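PDB 4AZ1: tyrosine specific protein phosphatase from Trypanosoma cruzi, which belongs to the protein tyrosine phosphatase family and probably removes phosphate from tyrosine side chains of proteins. Local coordinates for residues V91-P96 against P221-C226; N49-I54 against H225-I230. One frame throughout, in Å; residues are numbered along the deposited sequence.

Contact 1. Residues V91-P96 against P221-C226; sequences VACQAP and PVVVHC. With FMT (formic acid), chain H.
The imidazole of H225 and the backbone around A95 meet obliquely, with A95 CA 3.6 Å from H225 ND1, and A95 CB packs at a similar distance from the same nitrogen. In the plane of the ring ND1 is already engaged: it donates to C226 O, in the carbonyl plane and on a lone pair, over 3.1 Å. At the other end NE2 is hydrogen-bonded to Y133 OH, so both ring nitrogens are held and the rotation of the ring is fixed. CG, between the backbone N and the carbonyl carbon (chi1 71°), carries the imidazole over toward A95. H225 CB lies 3.0 Å from C93 O, where the two strands begin to part. The other flat group, the amide of Q94, gives NE2 to O1 of a formic acid molecule, probably from the crystallisation liquor, at 3.0 Å and also to K48 O.

Behind these groups run two parallel neighbours of the central sheet of the phosphatase fold, 222-225 leading straight into the signature loop that begins at H225. V224 straddles A92: V224 N donates to V91 O at 2.8 Å, almost straight at 178°, and C93 N donates to V224 O. V91 N completes the ladder by reaching V222 O.

V91, C93, V223 and H225 share one face of the sheet, where C93 SG lies 3.9 Å from V223 CG1 and helix 101-110 brings F104 against both residues. V91 CG2 rests alongside the P221 ring, 3.8 Å from its CB. On the reverse face A92 and V224 both touch T233 of helix 232-247.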
loop_
_atom_site.group_PDB
_atom_site.type_symbol
_atom_site.label_atom_id
_atom_site.label_comp_id
_atom_site.label_asym_id
_atom_site.label_seq_id
_atom_site.Cartn_x
_atom_site.Cartn_y
_atom_site.Cartn_z
ATOM N N VAL A 91 -18.879 -2.752 6.778
ATOM C CA VAL A 91 -18.246 -2.455 5.506
ATOM C C VAL A 91 -17.767 -3.774 4.924
ATOM O O VAL A 91 -16.827 -4.393 5.437
ATOM C CB VAL A 91 -17.076 -1.461 5.652
ATOM C CG1 VAL A 91 -16.419 -1.234 4.307
ATOM C CG2 VAL A 91 -17.585 -0.129 6.208
ATOM N N ALA A 92 -18.447 -4.229 3.876
ATOM C CA ALA A 92 -18.030 -5.451 3.197
ATOM C C ALA A 92 -17.072 -5.040 2.087
ATOM O O ALA A 92 -17.437 -4.247 1.221
ATOM C CB ALA A 92 -19.246 -6.200 2.616
ATOM N N CYS A 93 -15.851 -5.565 2.092
ATOM C CA CYS A 93 -14.894 -5.135 1.079
ATOM C C CYS A 93 -13.937 -6.241 0.735
ATOM O O CYS A 93 -13.908 -7.271 1.411
ATOM C CB CYS A 93 -14.127 -3.892 1.553
ATOM S SG CYS A 93 -13.180 -4.175 3.067
ATOM N N GLN A 94 -13.177 -6.047 -0.336
ATOM C CA GLN A 94 -12.192 -7.046 -0.759
ATOM C C GLN A 94 -10.989 -6.949 0.170
ATOM O O GLN A 94 -10.869 -5.990 0.960
ATOM C CB GLN A 94 -11.727 -6.745 -2.193
ATOM C CG GLN A 94 -10.960 -5.419 -2.268
ATOM C CD GLN A 94 -10.368 -5.117 -3.640
ATOM O OE1 GLN A 94 -10.653 -5.796 -4.632
ATOM N NE2 GLN A 94 -9.540 -4.083 -3.698
ATOM N N ALA A 95 -10.113 -7.945 0.109
ATOM C CA ALA A 95 -8.787 -7.824 0.717
ATOM C C ALA A 95 -8.022 -6.854 -0.192
ATOM O O ALA A 95 -7.854 -7.123 -1.390
ATOM C CB ALA A 95 -8.082 -9.206 0.767
ATOM N N PRO A 96 -7.574 -5.716 0.361
ATOM C CA PRO A 96 -6.871 -4.721 -0.477
ATOM C C PRO A 96 -5.606 -5.299 -1.112
ATOM O O PRO A 96 -4.915 -6.112 -0.478
ATOM C CB PRO A 96 -6.490 -3.612 0.525
ATOM C CG PRO A 96 -6.428 -4.336 1.888
ATOM C CD PRO A 96 -7.559 -5.361 1.798
ATOM N N PRO A 221 -18.956 1.439 11.627
ATOM C CA PRO A 221 -19.248 0.140 11.016
ATOM C C PRO A 221 -18.109 -0.843 11.279
ATOM O O PRO A 221 -16.952 -0.433 11.450
ATOM C CB PRO A 221 -19.301 0.450 9.516
ATOM C CG PRO A 221 -19.113 1.945 9.379
ATOM C CD PRO A 221 -18.501 2.434 10.640
ATOM N N VAL A 222 -18.439 -2.127 11.320
ATOM C CA VAL A 222 -17.428 -3.174 11.402
ATOM C C VAL A 222 -16.950 -3.522 9.990
ATOM O O VAL A 222 -17.766 -3.813 9.114
ATOM C CB VAL A 222 -18.010 -4.441 12.035
ATOM C CG1 VAL A 222 -17.016 -5.594 11.914
ATOM C CG2 VAL A 222 -18.392 -4.172 13.490
ATOM N N VAL A 223 -15.642 -3.489 9.757
ATOM C CA VAL A 223 -15.112 -3.870 8.451
ATOM C C VAL A 223 -14.946 -5.391 8.359
ATOM O O VAL A 223 -14.358 -6.009 9.250
ATOM C CB VAL A 223 -13.769 -3.178 8.149
ATOM C CG1 VAL A 223 -13.099 -3.801 6.904
ATOM C CG2 VAL A 223 -13.970 -1.675 7.957
ATOM N N VAL A 224 -15.468 -5.990 7.288
ATOM C CA VAL A 224 -15.345 -7.433 7.064
ATOM C C VAL A 224 -14.829 -7.718 5.653
ATOM O O VAL A 224 -15.388 -7.215 4.678
ATOM C CB VAL A 224 -16.709 -8.136 7.224
ATOM C CG1 VAL A 224 -16.537 -9.653 7.160
ATOM C CG2 VAL A 224 -17.363 -7.726 8.519
ATOM N N HIS A 225 -13.769 -8.513 5.532
ATOM C CA HIS A 225 -13.301 -8.870 4.195
ATOM C C HIS A 225 -12.853 -10.314 4.130
ATOM O O HIS A 225 -12.414 -10.876 5.126
ATOM C CB HIS A 225 -12.162 -7.948 3.722
ATOM C CG HIS A 225 -10.866 -8.162 4.430
ATOM N ND1 HIS A 225 -9.863 -8.963 3.928
ATOM C CD2 HIS A 225 -10.393 -7.652 5.601
ATOM C CE1 HIS A 225 -8.825 -8.938 4.752
ATOM N NE2 HIS A 225 -9.127 -8.158 5.777
ATOM N N CYS A 226 -13.007 -10.916 2.954
ATOM C CA CYS A 226 -12.375 -12.193 2.660
ATOM C C CYS A 226 -11.387 -11.907 1.546
ATOM O O CYS A 226 -10.530 -11.042 1.724
ATOM C CB CYS A 226 -13.401 -13.256 2.279
ATOM S SG CYS A 226 -14.709 -12.708 1.167
HETATM C C FMT H . -9.923 -2.817 -0.275
HETATM O O1 FMT H . -10.215 -2.353 -1.387
HETATM O O2 FMT H . -10.735 -3.165 0.597
#

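Contact 2. Residues N49-I54 against H225-I230. With FMT (formic acid), chain D.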
loop_
_atom_site.group_PDB
_atom_site.type_symbol
_atom_site.label_atom_id
_atom_site.label_comp_id
_atom_site.label_asym_id
_atom_site.label_seq_id
_atom_site.Cartn_x
_atom_site.Cartn_y
_atom_site.Cartn_z
ATOM N N ASN A 49 -8.477 -2.992 -7.916
ATOM C CA ASN A 49 -9.399 -4.105 -7.762
ATOM C C ASN A 49 -8.635 -5.424 -7.808
ATOM O O ASN A 49 -7.853 -5.660 -8.739
ATOM C CB ASN A 49 -10.476 -4.040 -8.845
ATOM C CG ASN A 49 -11.416 -2.866 -8.649
ATOM O OD1 ASN A 49 -11.583 -2.382 -7.527
ATOM N ND2 ASN A 49 -12.043 -2.411 -9.730
ATOM N N ARG A 50 -8.837 -6.268 -6.799
ATOM C CA ARG A 50 -8.224 -7.585 -6.792
ATOM C C ARG A 50 -8.784 -8.458 -7.931
ATOM O O ARG A 50 -8.054 -9.210 -8.577
ATOM C CB ARG A 50 -8.435 -8.257 -5.439
ATOM C CG ARG A 50 -7.727 -9.611 -5.286
ATOM C CD ARG A 50 -7.849 -10.172 -3.851
ATOM N NE ARG A 50 -7.103 -9.358 -2.884
ATOM C CZ ARG A 50 -5.789 -9.440 -2.686
ATOM N NH1 ARG A 50 -5.066 -10.314 -3.369
ATOM N NH2 ARG A 50 -5.187 -8.652 -1.797
ATOM N N TYR A 51 -10.082 -8.351 -8.179
ATOM C CA TYR A 51 -10.713 -9.115 -9.252
ATOM C C TYR A 51 -11.425 -8.150 -10.200
ATOM O O TYR A 51 -12.249 -7.337 -9.770
ATOM C CB TYR A 51 -11.697 -10.135 -8.673
ATOM C CG TYR A 51 -11.050 -11.097 -7.701
ATOM C CD1 TYR A 51 -10.364 -12.217 -8.159
ATOM C CD2 TYR A 51 -11.114 -10.881 -6.331
ATOM C CE1 TYR A 51 -9.757 -13.109 -7.274
ATOM C CE2 TYR A 51 -10.510 -11.776 -5.422
ATOM C CZ TYR A 51 -9.826 -12.882 -5.911
ATOM O OH TYR A 51 -9.221 -13.787 -5.053
ATOM N N LEU A 52 -11.109 -8.251 -11.482
ATOM C CA LEU A 52 -11.656 -7.339 -12.486
ATOM C C LEU A 52 -13.189 -7.214 -12.513
ATOM O O LEU A 52 -13.713 -6.109 -12.680
ATOM C CB LEU A 52 -11.111 -7.689 -13.874
ATOM C CG LEU A 52 -9.616 -7.377 -14.034
ATOM C CD1 LEU A 52 -9.170 -7.536 -15.475
ATOM C CD2 LEU A 52 -9.271 -5.978 -13.502
ATOM N N ASP A 53 -13.899 -8.321 -12.318
ATOM C CA ASP A 53 -15.364 -8.299 -12.393
ATOM C C ASP A 53 -16.083 -8.363 -11.037
ATOM O O ASP A 53 -17.287 -8.664 -10.969
ATOM C CB ASP A 53 -15.864 -9.429 -13.297
ATOM C CG ASP A 53 -15.321 -10.781 -12.891
ATOM O OD1 ASP A 53 -14.671 -10.868 -11.822
ATOM O OD2 ASP A 53 -15.550 -11.753 -13.642
ATOM N N ILE A 54 -15.356 -8.106 -9.953
ATOM C CA ILE A 54 -16.020 -7.972 -8.664
ATOM C C ILE A 54 -15.923 -6.510 -8.289
ATOM O O ILE A 54 -14.881 -6.051 -7.801
ATOM C CB ILE A 54 -15.390 -8.840 -7.561
ATOM C CG1 ILE A 54 -15.232 -10.290 -8.035
ATOM C CG2 ILE A 54 -16.242 -8.753 -6.295
ATOM C CD1 ILE A 54 -16.455 -11.163 -7.834
ATOM N N HIS A 225 -13.769 -8.513 5.532
ATOM C CA HIS A 225 -13.301 -8.870 4.195
ATOM C C HIS A 225 -12.853 -10.314 4.130
ATOM O O HIS A 225 -12.414 -10.876 5.126
ATOM C CB HIS A 225 -12.162 -7.948 3.722
ATOM C CG HIS A 225 -10.866 -8.162 4.430
ATOM N ND1 HIS A 225 -9.863 -8.963 3.928
ATOM C CD2 HIS A 225 -10.393 -7.652 5.601
ATOM C CE1 HIS A 225 -8.825 -8.938 4.752
ATOM N NE2 HIS A 225 -9.127 -8.158 5.777
ATOM N N CYS A 226 -13.007 -10.916 2.954
ATOM C CA CYS A 226 -12.375 -12.193 2.660
ATOM C C CYS A 226 -11.387 -11.907 1.546
ATOM O O CYS A 226 -10.530 -11.042 1.724
ATOM C CB CYS A 226 -13.401 -13.256 2.279
ATOM S SG CYS A 226 -14.709 -12.708 1.167
ATOM N N SER A 227 -11.489 -12.577 0.397
ATOM C CA SER A 227 -10.658 -12.155 -0.749
ATOM C C SER A 227 -11.349 -11.110 -1.629
ATOM O O SER A 227 -10.845 -9.991 -1.781
ATOM C CB SER A 227 -10.151 -13.340 -1.586
ATOM O OG SER A 227 -9.235 -12.895 -2.606
ATOM N N ALA A 228 -12.502 -11.464 -2.198
ATOM C CA ALA A 228 -13.255 -10.525 -3.029
ATOM C C ALA A 228 -14.263 -9.755 -2.189
ATOM O O ALA A 228 -14.865 -8.798 -2.662
ATOM C CB ALA A 228 -13.967 -11.269 -4.176
ATOM N N GLY A 229 -14.470 -10.193 -0.948
ATOM C CA GLY A 229 -15.384 -9.499 -0.058
ATOM C C GLY A 229 -16.868 -9.683 -0.331
ATOM O O GLY A 229 -17.687 -8.821 0.028
ATOM N N ILE A 230 -17.239 -10.797 -0.954
ATOM C CA ILE A 230 -18.661 -11.086 -1.141
ATOM C C ILE A 230 -19.053 -12.497 -0.692
ATOM O O ILE A 230 -20.242 -12.824 -0.633
ATOM C CB ILE A 230 -19.136 -10.900 -2.621
ATOM C CG1 ILE A 230 -18.357 -11.808 -3.579
ATOM C CG2 ILE A 230 -19.097 -9.426 -3.060
ATOM C CD1 ILE A 230 -18.918 -11.768 -5.057
HETATM C C FMT D . -13.012 -15.257 -1.671
HETATM O O1 FMT D . -12.444 -15.306 -0.577
HETATM O O2 FMT D . -13.314 -14.200 -2.232
#
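The phosphate-binding loop of the phosphatase signature, H225 to R232, is flanked by the NRY segment 49-54, which matches the phosphotyrosine-recognition loop of related tyrosine phosphatases. Y51 carries the contact: its OH donates to S227 OG over 2.6 Å, with the serine oxygen near the plane of the ring at its edge. Turned away from its own backbone N (chi1 -174°), S227 OG reaches the tyrosine, and a hydrogen bond to K129 O gives it a second partner. R50 closes in beside them, its CD 3.3 Å from S227 OG, while its CG lies over one face of the Y51 ring, offset toward the rim; the guanidinium runs on to A95 O and D131.

A228 CB packs obliquely against the Y51 ring, 3.6 Å from CD2, and touches I54 CG2. I54 CD1 meets I230 CD1 at 3.8 Å. The type I turn brings the Y51 and I54 side chains to the same flank of the loop.

Formic acid, bound by S227 N (3.1 Å to O1), A228 N (2.9 Å to O2) and R232 NH2, sits where the family binds the substrate phosphate. Backbone N-H groups and an arginine beside the signature cysteine are the hallmark of this P-loop.

From the N terminus, the chain first passes 49-54, then, after edge strand 79-82, runs through strand 90-93 and builds five more strands of the sheet before strand 222-225 slots in beside 90-93, some 125 residues on. Contact 1 closes that return and is nested within the longer loop closed by contact 2; both end on the same run, sharing H225 and C226 where the strand becomes the signature loop. R50 joins them directly: besides the grip of its guanidinium on A95, its N bonds Q94 OE1 at 2.9 Å. Recognition loop, the interior of the sheet and phosphate-binding loop are thereby tied together, and R35 of the second subunit reaches R50 O from outside.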